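Local coordinates for heterokaryon incompatibility protein s (PDB 2WVQ) that forms the [het-s] prion and, with het-S from incompatible cells, triggers the lethal reaction of heterokaryon incompatibility, and is represented here by its globular N-terminal domain, at residues S57-G60 with K64-D67; E96-T101 with W152-G157. The protein carries 2 engineered substitutions. All blocks are in the same frame, centred on the assembly; numbering follows the deposited sequence.

Interaction 1. Residues S57-G60 with K64-D67; sequences SRWG and KIND
I65 lays its CG2 methyl and CB over the backbone of G60. CG2 comes to 3.5 Å from G60 CA and to 3.1 Å from G60 O, so the fit on this glycine is tight. The other branch of I65 runs toward the indole of W59. CG1 lies anti to the backbone N (chi1 -175°), and its CD1 reaches the six-membered ring, 3.9 Å from W59 CZ3. The two side chains cross at about a right angle, and the methyl meets the ring obliquely. The backbone closes here as well. I65 N gives a hydrogen bond of 2.9 Å to G60 O. This is the end of helix 42-62, finished by a Schellman motif, and the i to i+5 bond is the long one of that motif. K64 is the first residue to leave helical angles, and its positive phi (57°) turns the chain back on the last turn. K64 N also comes near G60 O, but its angle is poor for a bond. K64 starts its side chain away from the helix and is exposed. The CB of I65 points toward the helix end, and the residue is buried. Helix 18-28 receives I65 through V18, A19 and F22, and F22 also meets the indole of W59, with the ring planes at about 50°. On another side of the helix, R58 makes salt bridges to E191 and D212.

Interaction 2. Residues E96-T101 with W152-G157; sequences ESAQKT and WALYDG
W152, Q99 and A98 carry this contact. The side chain of Q99 lies over one face of the W152 indole. Its CB sits above the five-membered ring in a CH-pi contact, 4.3 Å from the ring centroid. In the conformer described, one of two modelled, CG is anti to the backbone N (chi1 -178°), the chain beyond it is extended, and the amide reaches along the same face. There Q99 OE1 comes to 3.5 Å from W152 CD1, and the amide plane is tilted 23° from the ring plane. The amide NE2 is hydrogen-bonded to T150 OG1, which probably helps to keep the amide there. A98 meets the far end of the indole. Its CB is 3.4 Å from W152 CH2, and the methyl approaches obliquely. Farther along the strand, L154 CD2 lies 4.4 Å from A98 CB. Helix 157-176 packs on both residues through I163. K100 forms a salt bridge with E89 of the second subunit. The axes of segment 96-101 and strand 152-154 run at 88° and approach to 8.3 Å. This is a helix laid across the strand of a small two-stranded parallel sheet (32-34 and 152-154) in the mainly helical HeLo domain.

How the interactions relate
From the N terminus, the chain runs through helix 18-28 and strand 32-34, which later pairs with strand 152-154, into helix 42-62. Interaction 1 spans three residues and lies at the start of the loop leading to helix 79-108. It joins the end of helix 42-62 to I65, which also packs on helix 18-28. Interaction 2 opens on helix 79-108. It closes a longer excursion of 50 residues, including helix 124-140, when the chain returns as strand 152-154. The two contacts follow in series and neither nest nor cross. The centres of interactions 1 and 2 are about 27 Å apart. Interaction 1 is local, whereas interaction 2 ties a helix that contacts the second subunit to the small sheet.

Interaction 1. Residues S57-G60 with K64-D67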
ATOM      1  N   SER A  57       9.960 -16.392  -4.134  1.00 28.03           N
ATOM      2  CA  SER A  57      10.605 -17.241  -5.121  1.00 28.21           C
ATOM      3  C   SER A  57      10.272 -18.755  -4.986  1.00 26.92           C
ATOM      4  O   SER A  57      10.188 -19.421  -6.005  1.00 26.20           O
ATOM      5  CB  SER A  57      12.091 -16.961  -5.247  1.00 29.13           C
ATOM      6  OG  SER A  57      12.849 -17.742  -4.383  1.00 31.67           O
ATOM      7  N   ARG A  58      10.093 -19.267  -3.761  1.00 25.52           N
ATOM      8  CA  ARG A  58       9.645 -20.628  -3.541  1.00 25.41           C
ATOM      9  C   ARG A  58       8.370 -20.927  -4.294  1.00 25.29           C
ATOM     10  O   ARG A  58       8.253 -22.006  -4.862  1.00 24.08           O
ATOM     11  CB  ARG A  58       9.508 -21.019  -2.068  1.00 24.56           C
ATOM     12  CG  ARG A  58       9.459 -22.586  -1.790  1.00 25.46           C
ATOM     13  CD  ARG A  58       9.196 -22.867  -0.313  1.00 26.01           C
ATOM     14  NE  ARG A  58      10.173 -22.137   0.507  1.00 28.04           N
ATOM     15  CZ  ARG A  58       9.910 -21.250   1.477  1.00 28.96           C
ATOM     16  NH1 ARG A  58       8.673 -20.960   1.827  1.00 27.76           N
ATOM     17  NH2 ARG A  58      10.922 -20.668   2.120  1.00 29.10           N
ATOM     18  N   TRP A  59       7.428 -19.976  -4.287  1.00 25.70           N
ATOM     19  CA  TRP A  59       6.196 -20.094  -5.025  1.00 25.37           C
ATOM     20  C   TRP A  59       6.397 -20.276  -6.521  1.00 26.00           C
ATOM     21  O   TRP A  59       5.732 -21.133  -7.134  1.00 25.16           O
ATOM     22  CB  TRP A  59       5.250 -18.907  -4.781  1.00 25.26           C
ATOM     23  CG  TRP A  59       3.992 -19.057  -5.571  1.00 24.74           C
ATOM     24  CD1 TRP A  59       2.886 -19.749  -5.208  1.00 24.21           C
ATOM     25  CD2 TRP A  59       3.724 -18.514  -6.866  1.00 24.06           C
ATOM     26  NE1 TRP A  59       1.943 -19.690  -6.203  1.00 22.44           N
ATOM     27  CE2 TRP A  59       2.434 -18.933  -7.230  1.00 22.80           C
ATOM     28  CE3 TRP A  59       4.458 -17.710  -7.756  1.00 23.71           C
ATOM     29  CZ2 TRP A  59       1.832 -18.562  -8.437  1.00 24.02           C
ATOM     30  CZ3 TRP A  59       3.856 -17.330  -8.956  1.00 25.31           C
ATOM     31  CH2 TRP A  59       2.559 -17.770  -9.292  1.00 25.85           C
ATOM     32  N   GLY A  60       7.254 -19.455  -7.118  1.00 25.30           N
ATOM     33  CA  GLY A  60       7.522 -19.590  -8.549  1.00 25.62           C
ATOM     34  C   GLY A  60       8.105 -20.947  -8.880  1.00 26.20           C
ATOM     35  O   GLY A  60       7.784 -21.532  -9.936  1.00 25.60           O
ATOM     36  N   LYS A  64       6.359 -24.017 -11.060  1.00 25.62           N
ATOM     37  CA  LYS A  64       7.122 -24.138 -12.317  1.00 27.30           C
ATOM     38  C   LYS A  64       6.847 -22.937 -13.245  1.00 27.07           C
ATOM     39  O   LYS A  64       6.552 -23.085 -14.446  1.00 27.16           O
ATOM     40  CB  LYS A  64       6.825 -25.488 -13.019  1.00 26.63           C
ATOM     41  CG  LYS A  64       7.052 -26.671 -12.109  1.00 28.99           C
ATOM     42  CD  LYS A  64       6.879 -28.027 -12.828  1.00 30.09           C
ATOM     43  CE  LYS A  64       7.759 -29.122 -12.172  1.00 36.76           C
ATOM     44  NZ  LYS A  64       7.348 -29.466 -10.781  1.00 36.31           N
ATOM     45  N   ILE A  65       6.940 -21.746 -12.659  1.00 25.96           N
ATOM     46  CA  ILE A  65       6.625 -20.486 -13.309  1.00 26.62           C
ATOM     47  C   ILE A  65       7.320 -20.269 -14.656  1.00 27.14           C
ATOM     48  O   ILE A  65       6.731 -19.728 -15.593  1.00 27.64           O
ATOM     49  CB  ILE A  65       6.935 -19.253 -12.298  1.00 25.74           C
ATOM     50  CG1 ILE A  65       6.508 -17.902 -12.899  1.00 29.24           C
ATOM     51  CG2 ILE A  65       8.397 -19.214 -11.935  1.00 22.21           C
ATOM     52  CD1 ILE A  65       5.052 -17.515 -12.688  1.00 30.18           C
ATOM     53  N   ASN A  66       8.569 -20.693 -14.755  1.00 28.68           N
ATOM     54  CA  ASN A  66       9.350 -20.504 -15.971  1.00 30.58           C
ATOM     55  C   ASN A  66       9.174 -21.562 -17.075  1.00 31.64           C
ATOM     56  O   ASN A  66       9.609 -21.353 -18.218  1.00 31.53           O
ATOM     57  CB  ASN A  66      10.817 -20.395 -15.600  1.00 30.67           C
ATOM     58  CG  ASN A  66      11.133 -19.105 -14.970  1.00 33.73           C
ATOM     59  OD1 ASN A  66      11.939 -19.054 -14.032  1.00 37.19           O
ATOM     60  ND2 ASN A  66      10.450 -18.027 -15.424  1.00 30.50           N
ATOM     61  N   ASP A  67       8.520 -22.670 -16.733  1.00 32.21           N
ATOM     62  CA  ASP A  67       8.394 -23.819 -17.646  1.00 31.96           C
ATOM     63  C   ASP A  67       6.967 -24.014 -18.125  1.00 31.65           C
ATOM     64  O   ASP A  67       6.750 -24.501 -19.230  1.00 32.31           O
ATOM     65  CB  ASP A  67       8.858 -25.115 -16.967  1.00 32.49           C
ATOM     66  CG  ASP A  67      10.288 -25.049 -16.454  1.00 32.59           C
ATOM     67  OD1 ASP A  67      11.189 -24.462 -17.106  1.00 34.16           O
ATOM     68  OD2 ASP A  67      10.534 -25.662 -15.407  1.00 33.81           O
TER

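Interaction 2. Residues E96-T101 with W152-G157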
ATOM      1  N   GLU A  96       6.597   0.215  -6.115  1.00 26.02           N
ATOM      2  CA  GLU A  96       6.530   1.540  -6.723  1.00 27.69           C
ATOM      3  C   GLU A  96       6.190   2.638  -5.660  1.00 27.56           C
ATOM      4  O   GLU A  96       6.919   3.608  -5.548  1.00 27.92           O
ATOM      5  CB  GLU A  96       5.532   1.557  -7.886  1.00 27.99           C
ATOM      6  CG  GLU A  96       5.819   2.644  -8.890  1.00 32.71           C
ATOM      7  CD  GLU A  96       4.704   2.822  -9.908  1.00 36.80           C
ATOM      8  OE1 GLU A  96       4.715   3.876 -10.574  1.00 38.16           O
ATOM      9  OE2 GLU A  96       3.841   1.922 -10.046  1.00 35.25           O
ATOM     10  N   SER A  97       5.132   2.434  -4.877  1.00 27.06           N
ATOM     11  CA  SER A  97       4.772   3.270  -3.725  1.00 28.31           C
ATOM     12  C   SER A  97       5.885   3.527  -2.707  1.00 29.04           C
ATOM     13  O   SER A  97       6.068   4.679  -2.255  1.00 29.57           O
ATOM     14  CB  SER A  97       3.549   2.659  -3.005  1.00 29.14           C
ATOM     15  OG  SER A  97       2.457   2.564  -3.902  1.00 29.06           O
ATOM     16  N   ALA A  98       6.578   2.469  -2.283  1.00 29.18           N
ATOM     17  CA  ALA A  98       7.669   2.570  -1.310  1.00 29.50           C
ATOM     18  C   ALA A  98       8.795   3.491  -1.809  1.00 29.67           C
ATOM     19  O   ALA A  98       9.320   4.313  -1.022  1.00 29.11           O
ATOM     20  CB  ALA A  98       8.216   1.170  -0.967  1.00 29.95           C
ATOM     21  N   GLN A  99       9.114   3.371  -3.103  1.00 29.49           N
ATOM     22  CA  GLN A  99      10.134   4.217  -3.730  0.60 30.41           C
ATOM     23  C   GLN A  99       9.753   5.686  -3.822  1.00 30.27           C
ATOM     24  O   GLN A  99      10.626   6.525  -3.655  1.00 30.37           O
ATOM     25  CB  GLN A  99      10.632   3.691  -5.098  0.60 31.10           C
ATOM     26  CG  GLN A  99      11.750   4.585  -5.707  0.60 30.72           C
ATOM     27  CD  GLN A  99      12.745   3.864  -6.608  0.60 32.08           C
ATOM     28  OE1 GLN A  99      12.492   2.763  -7.088  0.60 34.90           O
ATOM     29  NE2 GLN A  99      13.882   4.504  -6.855  0.60 29.43           N
ATOM     30  N   LYS A 100       8.471   6.007  -4.060  1.00 30.56           N
ATOM     31  CA  LYS A 100       8.006   7.406  -4.003  1.00 30.14           C
ATOM     32  C   LYS A 100       8.086   7.930  -2.585  1.00 29.88           C
ATOM     33  O   LYS A 100       8.492   9.075  -2.373  1.00 30.74           O
ATOM     34  CB  LYS A 100       6.570   7.560  -4.503  1.00 29.75           C
ATOM     35  CG  LYS A 100       6.404   7.259  -5.959  1.00 29.04           C
ATOM     36  CD  LYS A 100       4.967   7.361  -6.340  1.00 29.74           C
ATOM     37  CE  LYS A 100       4.787   7.197  -7.829  1.00 28.75           C
ATOM     38  NZ  LYS A 100       5.455   8.291  -8.616  1.00 30.60           N
ATOM     39  N   THR A 101       7.701   7.110  -1.610  1.00 28.96           N
ATOM     40  CA  THR A 101       7.883   7.461  -0.193  1.00 29.48           C
ATOM     41  C   THR A 101       9.356   7.724   0.167  1.00 29.49           C
ATOM     42  O   THR A 101       9.701   8.766   0.791  1.00 28.44           O
ATOM     43  CB  THR A 101       7.175   6.433   0.734  1.00 28.61           C
ATOM     44  OG1 THR A 101       5.791   6.436   0.400  1.00 30.22           O
ATOM     45  CG2 THR A 101       7.299   6.795   2.196  1.00 29.79           C
ATOM     46  N   TRP A 152      17.415   2.171  -3.867  1.00 38.92           N
ATOM     47  CA  TRP A 152      16.646   3.089  -3.057  1.00 36.70           C
ATOM     48  C   TRP A 152      16.513   2.546  -1.630  1.00 34.86           C
ATOM     49  O   TRP A 152      16.552   1.346  -1.403  1.00 35.21           O
ATOM     50  CB  TRP A 152      15.289   3.370  -3.728  1.00 36.60           C
ATOM     51  CG  TRP A 152      14.465   2.130  -3.829  1.00 35.91           C
ATOM     52  CD1 TRP A 152      14.542   1.170  -4.791  1.00 35.62           C
ATOM     53  CD2 TRP A 152      13.467   1.699  -2.905  1.00 35.07           C
ATOM     54  NE1 TRP A 152      13.644   0.161  -4.521  1.00 35.99           N
ATOM     55  CE2 TRP A 152      12.960   0.473  -3.380  1.00 34.62           C
ATOM     56  CE3 TRP A 152      12.933   2.243  -1.732  1.00 33.36           C
ATOM     57  CZ2 TRP A 152      11.970  -0.227  -2.711  1.00 35.08           C
ATOM     58  CZ3 TRP A 152      11.964   1.550  -1.077  1.00 34.38           C
ATOM     59  CH2 TRP A 152      11.487   0.327  -1.559  1.00 35.24           C
ATOM     60  N   ALA A 153      16.375   3.433  -0.659  1.00 32.93           N
ATOM     61  CA  ALA A 153      16.375   3.023   0.741  1.00 31.34           C
ATOM     62  C   ALA A 153      15.009   3.087   1.388  1.00 30.44           C
ATOM     63  O   ALA A 153      14.212   3.966   1.091  1.00 31.96           O
ATOM     64  CB  ALA A 153      17.383   3.882   1.549  1.00 30.45           C
ATOM     65  N   LEU A 154      14.762   2.164   2.293  1.00 29.27           N
ATOM     66  CA  LEU A 154      13.684   2.273   3.266  1.00 28.87           C
ATOM     67  C   LEU A 154      14.211   3.018   4.498  1.00 29.59           C
ATOM     68  O   LEU A 154      15.117   2.532   5.177  1.00 29.76           O
ATOM     69  CB  LEU A 154      13.211   0.893   3.702  1.00 28.24           C
ATOM     70  CG  LEU A 154      12.575   0.026   2.610  1.00 27.86           C
ATOM     71  CD1 LEU A 154      12.331  -1.397   3.086  1.00 25.18           C
ATOM     72  CD2 LEU A 154      11.277   0.677   2.191  1.00 26.73           C
ATOM     73  N   TYR A 155      13.624   4.174   4.794  1.00 30.06           N
ATOM     74  CA  TYR A 155      14.166   5.069   5.829  1.00 30.86           C
ATOM     75  C   TYR A 155      13.415   4.983   7.170  1.00 32.47           C
ATOM     76  O   TYR A 155      13.848   5.572   8.184  1.00 33.43           O
ATOM     77  CB  TYR A 155      14.205   6.533   5.308  1.00 29.70           C
ATOM     78  CG  TYR A 155      15.149   6.802   4.163  1.00 26.68           C
ATOM     79  CD1 TYR A 155      14.661   7.062   2.875  1.00 24.62           C
ATOM     80  CD2 TYR A 155      16.529   6.847   4.363  1.00 24.22           C
ATOM     81  CE1 TYR A 155      15.537   7.349   1.814  1.00 24.67           C
ATOM     82  CE2 TYR A 155      17.399   7.121   3.314  1.00 24.94           C
ATOM     83  CZ  TYR A 155      16.885   7.352   2.039  1.00 25.57           C
ATOM     84  OH  TYR A 155      17.738   7.627   0.991  1.00 30.37           O
ATOM     85  N   ASP A 156      12.299   4.257   7.202  1.00 33.27           N
ATOM     86  CA  ASP A 156      11.588   4.050   8.473  1.00 35.17           C
ATOM     87  C   ASP A 156      11.160   2.595   8.624  1.00 35.34           C
ATOM     88  O   ASP A 156      10.981   1.914   7.630  1.00 36.11           O
ATOM     89  CB  ASP A 156      10.369   4.967   8.570  1.00 35.05           C
ATOM     90  CG  ASP A 156       9.400   4.736   7.449  1.00 37.33           C
ATOM     91  OD1 ASP A 156       9.687   5.184   6.313  1.00 38.29           O
ATOM     92  OD2 ASP A 156       8.371   4.074   7.703  1.00 38.22           O
ATOM     93  N   GLY A 157      10.983   2.144   9.867  1.00 36.42           N
ATOM     94  CA  GLY A 157      10.559   0.769  10.182  1.00 36.45           C
ATOM     95  C   GLY A 157       9.235   0.372   9.539  1.00 37.12           C
ATOM     96  O   GLY A 157       9.056  -0.777   9.095  1.00 37.00           O
TER